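Local coordinates for multi-copper Oxidase CueO (Ochrobactrum, PDB 6EVG), which probably couples the oxidation of phenolic substrates to the reduction of oxygen as a laccase-like multicopper oxidase, and acts on lignin model compounds and lignosulfonate, at residues A[27-41]-A[67-81]. Residues are numbered along the deposited sequence; the frame is centred on the assembly and turned at random.
Sequences PLVEPDASGVVKLKV and LVRLKNGETVTLSVE
Gly35 O gathers three partners: Thr77 N donates to it at 2.9 Å, the CA-H of Val76 makes a second, softer contact, and a water bound also to Ser34 O and Thr77 OG1 adds a weak bond. From here strand 36-41 runs parallel to strand 75-81, with Val37 N meeting Thr77 O almost linearly (176°), and the pairing continues to Val41 N on Glu81 O at 2.8 Å. The turn from Asp32 to Gly35 is fixed by Asp32 OD1, which takes Ser34 N and Val36 N from opposite faces of its carboxylate. A second, shorter parallel pairing joins strand 28-29 to strand 67-71, where Arg69 N donates to Val29 O. Each segment thus crosses between the two sheets of a cupredoxin-type β-sandwich, consistent with the multicopper oxidase family. Between the sheets, Val37 CG1, anti to its own N (chi1 172°), meets Val68 CG2 tip to tip. Val37 CG2 packs on Val76 CG2 at 3.7 Å. Pro31 CG packs against Leu70 CD2 and Val76 CG2, two methyls that also touch each other, with the Glu74 carboxylate alongside CG. Glu30 OE2 lies in the guanidinium plane of Arg69 and forms a salt bridge with NH2 at 3.1 Å; the two flat groups are turned 71° apart. Leu28 CD2 rests over one guanidinium face, 3.7 Å from Arg69 NH2.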
ATOM      1  N   PRO A  27      13.515   6.811   8.512  1.00  9.48           N
ATOM      2  CA  PRO A  27      14.172   6.505   9.761  1.00  9.57           C
ATOM      3  C   PRO A  27      13.500   5.318  10.463  1.00  8.35           C
ATOM      4  O   PRO A  27      12.282   5.196  10.459  1.00  8.61           O
ATOM      5  CB  PRO A  27      13.976   7.801  10.551  1.00 12.04           C
ATOM      6  CG  PRO A  27      13.252   8.694   9.788  1.00 15.78           C
ATOM      7  CD  PRO A  27      12.949   8.164   8.451  1.00 10.04           C
ATOM      8  N   LEU A  28      14.312   4.504  11.114  1.00  8.14           N
ATOM      9  CA  LEU A  28      13.795   3.347  11.854  1.00  8.10           C
ATOM     10  C   LEU A  28      13.305   3.809  13.212  1.00  7.92           C
ATOM     11  O   LEU A  28      14.079   4.447  13.969  1.00  8.73           O
ATOM     12  CB  LEU A  28      14.918   2.338  12.019  1.00  8.84           C
ATOM     13  CG  LEU A  28      14.645   1.123  12.850  1.00 10.39           C
ATOM     14  CD1 LEU A  28      13.550   0.240  12.261  1.00 12.42           C
ATOM     15  CD2 LEU A  28      15.912   0.283  13.070  1.00 12.05           C
ATOM     16  N   VAL A  29      12.067   3.455  13.546  1.00  7.51           N
ATOM     17  CA  VAL A  29      11.497   3.796  14.854  1.00  8.20           C
ATOM     18  C   VAL A  29      10.985   2.524  15.492  1.00  7.91           C
ATOM     19  O   VAL A  29      10.214   1.767  14.871  1.00  8.80           O
ATOM     20  CB  VAL A  29      10.393   4.853  14.721  1.00  9.68           C
ATOM     21  CG1 VAL A  29       9.699   5.076  16.062  1.00 11.81           C
ATOM     22  CG2 VAL A  29      10.956   6.150  14.180  1.00  9.49           C
ATOM     23  N   GLU A  30      11.386   2.292  16.735  1.00  8.37           N
ATOM     24  CA  GLU A  30      10.904   1.175  17.546  1.00  8.59           C
ATOM     25  C   GLU A  30      10.281   1.722  18.824  1.00  8.86           C
ATOM     26  O   GLU A  30      10.571   2.856  19.219  1.00  9.32           O
ATOM     27  CB  GLU A  30      12.061   0.209  17.868  1.00  9.72           C
ATOM     28  CG  GLU A  30      12.608  -0.421  16.599  1.00 11.32           C
ATOM     29  CD  GLU A  30      13.884  -1.194  16.811  1.00 12.93           C
ATOM     30  OE1 GLU A  30      14.920  -0.594  17.211  1.00 15.21           O
ATOM     31  OE2 GLU A  30      13.909  -2.437  16.619  1.00 19.68           O
ATOM     32  N   PRO A  31       9.411   0.962  19.492  1.00  9.09           N
ATOM     33  CA  PRO A  31       8.804   1.469  20.738  1.00  9.77           C
ATOM     34  C   PRO A  31       9.885   1.861  21.745  1.00 10.65           C
ATOM     35  O   PRO A  31      10.899   1.178  21.907  1.00 11.73           O
ATOM     36  CB  PRO A  31       7.981   0.295  21.212  1.00 11.26           C
ATOM     37  CG  PRO A  31       7.630  -0.485  19.917  1.00 10.36           C
ATOM     38  CD  PRO A  31       8.904  -0.377  19.124  1.00  9.99           C
ATOM     39  N   ASP A  32       9.619   2.961  22.455  1.00 10.68           N
ATOM     40  CA  ASP A  32      10.558   3.497  23.454  1.00 12.41           C
ATOM     41  C   ASP A  32      10.419   2.740  24.760  1.00 12.85           C
ATOM     42  O   ASP A  32       9.744   1.709  24.848  1.00 12.44           O
ATOM     43  CB  ASP A  32      10.369   4.998  23.566  1.00 13.64           C
ATOM     44  CG  ASP A  32       9.056   5.417  24.228  1.00 14.62           C
ATOM     45  OD1 ASP A  32       8.364   4.573  24.829  1.00 13.61           O
ATOM     46  OD2 ASP A  32       8.753   6.661  24.171  1.00 19.17           O
ATOM     47  N   ALA A  33      11.104   3.236  25.803  1.00 14.39           N
ATOM     48  CA  ALA A  33      11.099   2.571  27.093  1.00 15.10           C
ATOM     49  C   ALA A  33       9.738   2.444  27.709  1.00 14.41           C
ATOM     50  O   ALA A  33       9.536   1.600  28.572  1.00 17.87           O
ATOM     51  CB  ALA A  33      12.046   3.247  28.071  1.00 17.02           C
ATOM     52  N   SER A  34       8.800   3.287  27.295  1.00 15.63           N
ATOM     53  CA  SER A  34       7.407   3.213  27.743  1.00 16.61           C
ATOM     54  C   SER A  34       6.476   2.494  26.774  1.00 15.68           C
ATOM     55  O   SER A  34       5.242   2.494  26.970  1.00 17.41           O
ATOM     56  CB  SER A  34       6.880   4.647  28.019  1.00 19.18           C
ATOM     57  OG  SER A  34       7.601   5.320  29.033  1.00 25.99           O
ATOM     58  N   GLY A  35       7.010   1.894  25.747  1.00 13.32           N
ATOM     59  CA  GLY A  35       6.194   1.196  24.771  1.00 12.82           C
ATOM     60  C   GLY A  35       5.533   2.076  23.722  1.00 11.98           C
ATOM     61  O   GLY A  35       4.617   1.621  23.042  1.00 14.07           O
ATOM     62  N   VAL A  36       5.978   3.325  23.625  1.00 10.59           N
ATOM     63  CA  VAL A  36       5.303   4.324  22.762  1.00 10.65           C
ATOM     64  C   VAL A  36       6.099   4.513  21.454  1.00  9.75           C
ATOM     65  O   VAL A  36       7.328   4.555  21.479  1.00 10.38           O
ATOM     66  CB  VAL A  36       5.197   5.659  23.516  1.00 12.29           C
ATOM     67  CG1 VAL A  36       4.509   6.686  22.668  1.00 14.26           C
ATOM     68  CG2 VAL A  36       4.401   5.448  24.807  1.00 13.72           C
ATOM     69  N   VAL A  37       5.341   4.691  20.380  1.00  8.84           N
ATOM     70  CA  VAL A  37       5.820   5.182  19.087  1.00  8.81           C
ATOM     71  C   VAL A  37       5.103   6.493  18.809  1.00  8.72           C
ATOM     72  O   VAL A  37       3.877   6.492  18.672  1.00  9.93           O
ATOM     73  CB  VAL A  37       5.553   4.149  17.991  1.00  9.22           C
ATOM     74  CG1 VAL A  37       5.870   4.735  16.598  1.00 10.19           C
ATOM     75  CG2 VAL A  37       6.367   2.887  18.204  1.00 10.50           C
ATOM     76  N   LYS A  38       5.854   7.580  18.670  1.00  9.37           N
ATOM     77  CA  LYS A  38       5.268   8.894  18.447  1.00  9.37           C
ATOM     78  C   LYS A  38       5.272   9.274  16.966  1.00  9.17           C
ATOM     79  O   LYS A  38       6.318   9.209  16.295  1.00  9.93           O
ATOM     80  CB  LYS A  38       6.047   9.925  19.262  1.00 11.71           C
ATOM     81  CG  LYS A  38       5.945   9.769  20.760  1.00 17.77           C
ATOM     82  CD  LYS A  38       6.746  10.783  21.592  1.00 23.74           C
ATOM     83  CE  LYS A  38       6.697  10.401  23.051  1.00 26.59           C
ATOM     84  NZ  LYS A  38       7.423  11.418  23.833  1.00 34.45           N
ATOM     85  N   LEU A  39       4.080   9.634  16.454  1.00  8.79           N
ATOM     86  CA  LEU A  39       3.882   9.952  15.026  1.00  8.75           C
ATOM     87  C   LEU A  39       3.147  11.267  14.921  1.00  9.32           C
ATOM     88  O   LEU A  39       1.989  11.368  15.271  1.00 14.21           O
ATOM     89  CB  LEU A  39       3.039   8.861  14.368  1.00  8.67           C
ATOM     90  CG  LEU A  39       3.613   7.440  14.464  1.00  8.85           C
ATOM     91  CD1 LEU A  39       2.545   6.419  14.007  1.00 10.63           C
ATOM     92  CD2 LEU A  39       4.873   7.300  13.601  1.00  9.08           C
ATOM     93  N   LYS A  40       3.788  12.306  14.400  1.00  8.18           N
ATOM     94  CA  LYS A  40       3.217  13.636  14.322  1.00  8.93           C
ATOM     95  C   LYS A  40       2.988  13.983  12.851  1.00  8.37           C
ATOM     96  O   LYS A  40       3.942  14.115  12.072  1.00  9.29           O
ATOM     97  CB  LYS A  40       4.111  14.669  14.992  1.00 10.85           C
ATOM     98  CG  LYS A  40       3.483  16.088  14.934  1.00 13.32           C
ATOM     99  CD  LYS A  40       4.370  17.138  15.545  1.00 19.09           C
ATOM    100  CE  LYS A  40       3.811  18.550  15.350  1.00 24.15           C
ATOM    101  NZ  LYS A  40       4.705  19.474  16.102  1.00 31.62           N
ATOM    102  N   VAL A  41       1.725  14.157  12.491  1.00  8.18           N
ATOM    103  CA  VAL A  41       1.341  14.528  11.117  1.00  7.89           C
ATOM    104  C   VAL A  41       1.469  16.043  10.999  1.00  8.22           C
ATOM    105  O   VAL A  41       0.969  16.792  11.867  1.00  9.25           O
ATOM    106  CB  VAL A  41      -0.090  14.036  10.808  1.00  8.26           C
ATOM    107  CG1 VAL A  41      -0.419  14.363   9.381  1.00  8.91           C
ATOM    108  CG2 VAL A  41      -0.223  12.536  11.115  1.00  9.60           C
ATOM    109  N   LEU A  67       9.880   4.212   9.198  1.00  7.03           N
ATOM    110  CA  LEU A  67       9.573   2.766   9.214  1.00  7.46           C
ATOM    111  C   LEU A  67       9.523   2.350  10.672  1.00  6.66           C
ATOM    112  O   LEU A  67      10.531   2.405  11.379  1.00  7.96           O
ATOM    113  CB  LEU A  67      10.581   1.974   8.395  1.00  8.07           C
ATOM    114  CG  LEU A  67      10.235   0.467   8.278  1.00  8.55           C
ATOM    115  CD1 LEU A  67      10.620  -0.086   6.946  1.00  9.80           C
ATOM    116  CD2 LEU A  67      10.770  -0.348   9.417  1.00  9.72           C
ATOM    117  N   VAL A  68       8.316   2.031  11.121  1.00  6.95           N
ATOM    118  CA  VAL A  68       8.055   1.562  12.482  1.00  7.13           C
ATOM    119  C   VAL A  68       8.216   0.049  12.492  1.00  7.57           C
ATOM    120  O   VAL A  68       7.575  -0.656  11.728  1.00  9.17           O
ATOM    121  CB  VAL A  68       6.642   1.958  12.938  1.00  7.54           C
ATOM    122  CG1 VAL A  68       6.371   1.441  14.347  1.00  8.27           C
ATOM    123  CG2 VAL A  68       6.445   3.446  12.840  1.00  7.90           C
ATOM    124  N   ARG A  69       9.134  -0.473  13.335  1.00  7.30           N
ATOM    125  CA  ARG A  69       9.349  -1.916  13.431  1.00  7.92           C
ATOM    126  C   ARG A  69       8.792  -2.436  14.750  1.00  8.22           C
ATOM    127  O   ARG A  69       9.188  -1.929  15.825  1.00  9.39           O
ATOM    128  CB  ARG A  69      10.816  -2.230  13.295  1.00  9.79           C
ATOM    129  CG  ARG A  69      11.070  -3.728  13.237  1.00 12.23           C
ATOM    130  CD  ARG A  69      12.403  -4.050  12.564  1.00 17.30           C
ATOM    131  NE  ARG A  69      13.408  -3.657  13.451  1.00 17.85           N
ATOM    132  CZ  ARG A  69      14.740  -3.541  13.162  1.00 16.76           C
ATOM    133  NH1 ARG A  69      15.247  -3.768  11.947  1.00 18.83           N
ATOM    134  NH2 ARG A  69      15.575  -3.239  14.135  1.00 19.73           N
ATOM    135  N   LEU A  70       7.838  -3.336  14.665  1.00  8.11           N
ATOM    136  CA  LEU A  70       7.135  -3.920  15.778  1.00  8.32           C
ATOM    137  C   LEU A  70       7.364  -5.404  15.841  1.00  8.79           C
ATOM    138  O   LEU A  70       7.388  -6.094  14.825  1.00 10.49           O
ATOM    139  CB  LEU A  70       5.651  -3.670  15.606  1.00  9.33           C
ATOM    140  CG  LEU A  70       5.231  -2.192  15.503  1.00 10.02           C
ATOM    141  CD1 LEU A  70       3.741  -2.101  15.278  1.00 12.94           C
ATOM    142  CD2 LEU A  70       5.674  -1.368  16.665  1.00 10.24           C
ATOM    143  N   LYS A  71       7.502  -5.929  17.056  1.00  9.35           N
ATOM    144  CA  LYS A  71       7.696  -7.353  17.290  1.00  9.50           C
ATOM    145  C   LYS A  71       6.362  -8.039  17.503  1.00  9.84           C
ATOM    146  O   LYS A  71       5.536  -7.562  18.288  1.00 11.70           O
ATOM    147  CB  LYS A  71       8.583  -7.591  18.463  1.00 11.67           C
ATOM    148  CG  LYS A  71       9.986  -7.084  18.269  1.00 14.65           C
ATOM    149  CD  LYS A  71      10.890  -7.354  19.441  1.00 20.29           C
ATOM    150  CE  LYS A  71      10.566  -6.487  20.607  1.00 28.39           C
ATOM    151  NZ  LYS A  71      11.769  -6.398  21.511  1.00 36.62           N
ATOM    152  N   ASN A  72       6.136  -9.183  16.841  1.00  9.99           N
ATOM    153  CA  ASN A  72       4.975  -9.962  17.126  1.00 10.56           C
ATOM    154  C   ASN A  72       4.957 -10.254  18.624  1.00 10.74           C
ATOM    155  O   ASN A  72       6.000 -10.548  19.244  1.00 11.64           O
ATOM    156  CB  ASN A  72       4.989 -11.267  16.327  1.00 11.21           C
ATOM    157  CG  ASN A  72       3.648 -11.911  16.265  1.00 11.58           C
ATOM    158  OD1 ASN A  72       2.617 -11.252  16.163  1.00 13.35           O
ATOM    159  ND2 ASN A  72       3.668 -13.252  16.380  1.00 15.55           N
ATOM    160  N   GLY A  73       3.764 -10.157  19.200  1.00 11.37           N
ATOM    161  CA  GLY A  73       3.590 -10.371  20.599  1.00 13.57           C
ATOM    162  C   GLY A  73       3.764  -9.134  21.504  1.00 16.29           C
ATOM    163  O   GLY A  73       3.440  -9.211  22.693  1.00 23.69           O
ATOM    164  N   GLU A  74       4.270  -8.011  21.014  1.00 14.99           N
ATOM    165  CA  GLU A  74       4.398  -6.889  21.914  1.00 14.76           C
ATOM    166  C   GLU A  74       3.162  -5.967  21.899  1.00 12.72           C
ATOM    167  O   GLU A  74       2.411  -5.938  20.930  1.00 13.26           O
ATOM    168  CB  GLU A  74       5.686  -6.101  21.790  1.00 19.01           C
ATOM    169  CG  GLU A  74       5.789  -5.175  20.634  1.00 19.54           C
ATOM    170  CD  GLU A  74       7.157  -4.348  20.448  1.00 18.68           C
ATOM    171  OE1 GLU A  74       7.765  -3.787  21.468  1.00 23.77           O
ATOM    172  OE2 GLU A  74       7.604  -4.201  19.283  1.00 15.87           O
ATOM    173  N   THR A  75       3.027  -5.188  22.939  1.00 12.67           N
ATOM    174  CA  THR A  75       1.986  -4.142  23.041  1.00 13.06           C
ATOM    175  C   THR A  75       2.649  -2.784  22.878  1.00 12.62           C
ATOM    176  O   THR A  75       3.657  -2.483  23.526  1.00 14.74           O
ATOM    177  CB  THR A  75       1.253  -4.174  24.397  1.00 16.20           C
ATOM    178  OG1 THR A  75       0.693  -5.460  24.584  1.00 18.83           O
ATOM    179  CG2 THR A  75       0.105  -3.147  24.453  1.00 19.12           C
ATOM    180  N   VAL A  76       2.085  -1.960  21.995  1.00 11.60           N
ATOM    181  CA  VAL A  76       2.622  -0.665  21.639  1.00 11.47           C
ATOM    182  C   VAL A  76       1.527   0.370  21.660  1.00 10.20           C
ATOM    183  O   VAL A  76       0.401   0.123  21.201  1.00 12.36           O
ATOM    184  CB  VAL A  76       3.234  -0.697  20.221  1.00 12.81           C
ATOM    185  CG1 VAL A  76       2.304  -1.085  19.099  1.00 16.44           C
ATOM    186  CG2 VAL A  76       3.844   0.601  19.754  1.00 13.99           C
ATOM    187  N   THR A  77       1.859   1.558  22.153  1.00  9.10           N
ATOM    188  CA  THR A  77       0.999   2.722  22.024  1.00  9.32           C
ATOM    189  C   THR A  77       1.406   3.473  20.751  1.00  8.80           C
ATOM    190  O   THR A  77       2.557   3.948  20.668  1.00  9.81           O
ATOM    191  CB  THR A  77       1.077   3.630  23.210  1.00 10.23           C
ATOM    192  OG1 THR A  77       0.665   2.901  24.377  1.00 12.67           O
ATOM    193  CG2 THR A  77       0.183   4.857  23.029  1.00 11.26           C
ATOM    194  N   LEU A  78       0.497   3.568  19.783  1.00  8.67           N
ATOM    195  CA  LEU A  78       0.734   4.343  18.557  1.00  8.58           C
ATOM    196  C   LEU A  78       0.185   5.738  18.808  1.00  9.02           C
ATOM    197  O   LEU A  78      -1.011   5.978  18.699  1.00 10.50           O
ATOM    198  CB  LEU A  78       0.077   3.654  17.359  1.00  9.01           C
ATOM    199  CG  LEU A  78       0.625   2.263  17.031  1.00 10.30           C
ATOM    200  CD1 LEU A  78      -0.204   1.567  15.974  1.00 10.82           C
ATOM    201  CD2 LEU A  78       2.089   2.302  16.603  1.00 11.81           C
ATOM    202  N   SER A  79       1.081   6.630  19.238  1.00  9.10           N
ATOM    203  CA  SER A  79       0.712   7.963  19.690  1.00  9.87           C
ATOM    204  C   SER A  79       0.730   8.908  18.521  1.00  9.84           C
ATOM    205  O   SER A  79       1.818   9.370  18.106  1.00 12.86           O
ATOM    206  CB  SER A  79       1.647   8.440  20.774  1.00 11.33           C
ATOM    207  OG  SER A  79       1.298   9.705  21.230  1.00 14.65           O
ATOM    208  N   VAL A  80      -0.446   9.240  17.962  1.00  8.83           N
ATOM    209  CA  VAL A  80      -0.578  10.043  16.758  1.00  8.76           C
ATOM    210  C   VAL A  80      -0.971  11.461  17.151  1.00  9.95           C
ATOM    211  O   VAL A  80      -1.981  11.680  17.820  1.00 15.41           O
ATOM    212  CB  VAL A  80      -1.611   9.466  15.800  1.00  9.24           C
ATOM    213  CG1 VAL A  80      -1.666  10.284  14.505  1.00  9.53           C
ATOM    214  CG2 VAL A  80      -1.311   7.989  15.491  1.00  9.57           C
ATOM    215  N   GLU A  81      -0.217  12.448  16.761  1.00  8.61           N
ATOM    216  CA  GLU A  81      -0.553  13.857  16.978  1.00  9.05           C
ATOM    217  C   GLU A  81      -0.854  14.516  15.641  1.00  8.57           C
ATOM    218  O   GLU A  81      -0.069  14.374  14.689  1.00  9.71           O
ATOM    219  CB  GLU A  81       0.617  14.565  17.618  1.00 10.88           C
ATOM    220  CG  GLU A  81       0.442  16.019  17.836  1.00 16.94           C
ATOM    221  CD  GLU A  81       1.574  16.717  18.575  1.00 22.37           C
ATOM    222  OE1 GLU A  81       2.474  16.083  19.120  1.00 28.56           O
ATOM    223  OE2 GLU A  81       1.546  17.950  18.641  1.00 32.38           O
TER
HETATM  224  O   HOH W   1       2.677   1.357  25.725  1.00 37.38           O